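Long-range contact in protein of Unknown Function (DUF1696) with Pleckstrin-homology Domains (Shewanella loihica PV-4, PDB 3DCX), which is of unknown function but adopts a pleckstrin-homology fold, which places it among the bacterial relatives of the eukaryotic PH domains: residues F37-K42 with K110-F115. Numbering follows the deposited sequence.
Sequences FVFTNK and KTIANF
F115 lays one face of its ring against the backbone of N41, just past the end of strand 35-40, in a CH-pi contact. The CA of N41 stands 3.8 Å from the centroid of the F115 ring, only 10° off the ring normal, so its C-H looks almost straight down on the centre of the face. N41 CB reaches the rim of the same ring, 3.7 Å from F115 CE1, while the carboxamide turns away: with CG set between the backbone N and the carbonyl carbon (chi1 62°), OD1 can accept from the backbone N-H of Q25. The carbonyl O of T40 comes in obliquely, 3.6 Å from F115 CD2, and is hydrogen-bonded to the hydroxyl of Y64. An alanine in place of F115 would probably leave the N41 backbone without the flat surface it rests on and open a gap beside Y64, whose ring also meets that of F115.

The remaining contacts are apolar. The CB of F39 is directed at the helix, and ring atom CE2 meets I112 CG1 at 4.0 Å, near the plane of the ring and at its edge. One atom along, F39 CD2 touches T111 CG2, also at 4.0 Å. OG1 of T111 is bonded to the carbonyl O of G107, one helical turn earlier, while the methyl is the branch that meets F39.

At the strand's end T40 OG1 accepts from K42 N at 2.9 Å, an ST turn that bends the chain toward strand 43-50, and the same hydroxyl is hydrogen-bonded to the carboxylate of E24. Helix 105-116 is the C-terminal helix of the PH fold; here it packs against strand 35-40, where the axes of 37-40 and 110-115 come within 10.0 Å and are inclined at 40°, with L28 and L44 of the flanking strands also against F39.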
loop_
_atom_site.group_PDB
_atom_site.type_symbol
_atom_site.label_atom_id
_atom_site.label_comp_id
_atom_site.label_asym_id
_atom_site.label_seq_id
_atom_site.Cartn_x
_atom_site.Cartn_y
_atom_site.Cartn_z
ATOM N N PHE A 37 20.439 9.546 13.535
ATOM C CA PHE A 37 19.889 8.979 12.328
ATOM C C PHE A 37 20.625 7.651 12.090
ATOM O O PHE A 37 21.833 7.636 11.819
ATOM C CB PHE A 37 20.143 9.966 11.205
ATOM C CG PHE A 37 19.249 9.798 10.036
ATOM C CD1 PHE A 37 19.482 8.824 9.108
ATOM C CD2 PHE A 37 18.157 10.621 9.865
ATOM C CE1 PHE A 37 18.647 8.673 8.002
ATOM C CE2 PHE A 37 17.319 10.470 8.760
ATOM C CZ PHE A 37 17.588 9.498 7.825
ATOM N N VAL A 38 19.910 6.537 12.243
ATOM C CA VAL A 38 20.554 5.227 12.226
ATOM C C VAL A 38 20.083 4.449 11.007
ATOM O O VAL A 38 18.883 4.385 10.744
ATOM C CB VAL A 38 20.269 4.476 13.525
ATOM C CG1 VAL A 38 20.938 3.076 13.527
ATOM C CG2 VAL A 38 20.747 5.321 14.694
ATOM N N PHE A 39 21.033 3.944 10.235
ATOM C CA PHE A 39 20.728 3.042 9.121
ATOM C C PHE A 39 21.007 1.635 9.551
ATOM O O PHE A 39 22.151 1.292 9.849
ATOM C CB PHE A 39 21.594 3.326 7.896
ATOM C CG PHE A 39 21.401 4.674 7.317
ATOM C CD1 PHE A 39 21.982 5.797 7.922
ATOM C CD2 PHE A 39 20.670 4.838 6.149
ATOM C CE1 PHE A 39 21.805 7.066 7.375
ATOM C CE2 PHE A 39 20.486 6.103 5.589
ATOM C CZ PHE A 39 21.051 7.210 6.194
ATOM N N THR A 40 19.970 0.810 9.590
ATOM C CA THR A 40 20.169 -0.615 9.765
ATOM C C THR A 40 20.045 -1.311 8.399
ATOM O O THR A 40 19.906 -0.658 7.364
ATOM C CB THR A 40 19.218 -1.183 10.801
ATOM O OG1 THR A 40 17.988 -1.613 10.172
ATOM C CG2 THR A 40 18.980 -0.160 11.924
ATOM N N ASN A 41 20.140 -2.631 8.372
ATOM C CA ASN A 41 19.839 -3.341 7.126
ATOM C C ASN A 41 18.325 -3.518 6.832
ATOM O O ASN A 41 17.966 -4.060 5.797
ATOM C CB ASN A 41 20.580 -4.679 7.040
ATOM C CG ASN A 41 20.201 -5.639 8.110
ATOM O OD1 ASN A 41 19.627 -5.282 9.141
ATOM N ND2 ASN A 41 20.535 -6.890 7.883
ATOM N N LYS A 42 17.462 -3.060 7.735
ATOM C CA LYS A 42 16.001 -3.222 7.639
ATOM C C LYS A 42 15.210 -1.909 7.684
ATOM O O LYS A 42 14.067 -1.846 7.234
ATOM C CB LYS A 42 15.518 -4.057 8.806
ATOM C CG LYS A 42 16.193 -5.384 8.983
ATOM C CD LYS A 42 15.678 -6.405 8.038
ATOM C CE LYS A 42 16.155 -7.787 8.440
ATOM N NZ LYS A 42 16.390 -8.587 7.234
ATOM N N LYS A 110 24.008 5.292 -1.312
ATOM C CA LYS A 110 24.289 3.914 -1.720
ATOM C C LYS A 110 23.579 2.944 -0.784
ATOM O O LYS A 110 23.004 1.963 -1.231
ATOM C CB LYS A 110 25.800 3.653 -1.708
ATOM C CG LYS A 110 26.231 2.337 -2.355
ATOM C CD LYS A 110 27.752 2.263 -2.480
ATOM C CE LYS A 110 28.228 1.233 -3.521
ATOM N NZ LYS A 110 27.649 -0.126 -3.315
ATOM N N THR A 111 23.609 3.242 0.514
ATOM C CA THR A 111 22.899 2.446 1.522
ATOM C C THR A 111 21.401 2.419 1.291
ATOM O O THR A 111 20.764 1.355 1.360
ATOM C CB THR A 111 23.160 2.981 2.942
ATOM O OG1 THR A 111 24.565 3.080 3.142
ATOM C CG2 THR A 111 22.554 2.046 3.994
ATOM N N ILE A 112 20.822 3.577 0.987
ATOM C CA ILE A 112 19.386 3.615 0.704
ATOM C C ILE A 112 19.071 2.797 -0.529
ATOM O O ILE A 112 18.082 2.056 -0.581
ATOM C CB ILE A 112 18.857 5.089 0.562
ATOM C CG1 ILE A 112 18.885 5.780 1.921
ATOM C CG2 ILE A 112 17.439 5.101 0.022
ATOM C CD1 ILE A 112 19.050 7.305 1.881
ATOM N N ALA A 113 19.919 2.903 -1.541
ATOM C CA ALA A 113 19.727 2.131 -2.733
ATOM C C ALA A 113 19.902 0.634 -2.447
ATOM O O ALA A 113 19.114 -0.180 -2.928
ATOM C CB ALA A 113 20.722 2.582 -3.823
ATOM N N ASN A 114 20.953 0.266 -1.696
ATOM C CA ASN A 114 21.179 -1.148 -1.327
ATOM C C ASN A 114 20.014 -1.785 -0.597
ATOM O O ASN A 114 19.674 -2.952 -0.828
ATOM C CB ASN A 114 22.472 -1.325 -0.483
ATOM C CG ASN A 114 23.716 -1.360 -1.333
ATOM O OD1 ASN A 114 23.666 -1.776 -2.491
ATOM N ND2 ASN A 114 24.842 -0.903 -0.777
ATOM N N PHE A 115 19.395 -1.039 0.304
ATOM C CA PHE A 115 18.354 -1.630 1.160
ATOM C C PHE A 115 16.948 -1.302 0.707
ATOM O O PHE A 115 16.021 -2.003 1.084
ATOM C CB PHE A 115 18.567 -1.234 2.615
ATOM C CG PHE A 115 19.895 -1.714 3.201
ATOM C CD1 PHE A 115 20.271 -3.050 3.116
ATOM C CD2 PHE A 115 20.752 -0.827 3.834
ATOM C CE1 PHE A 115 21.472 -3.483 3.644
ATOM C CE2 PHE A 115 21.958 -1.259 4.369
ATOM C CZ PHE A 115 22.316 -2.594 4.275
#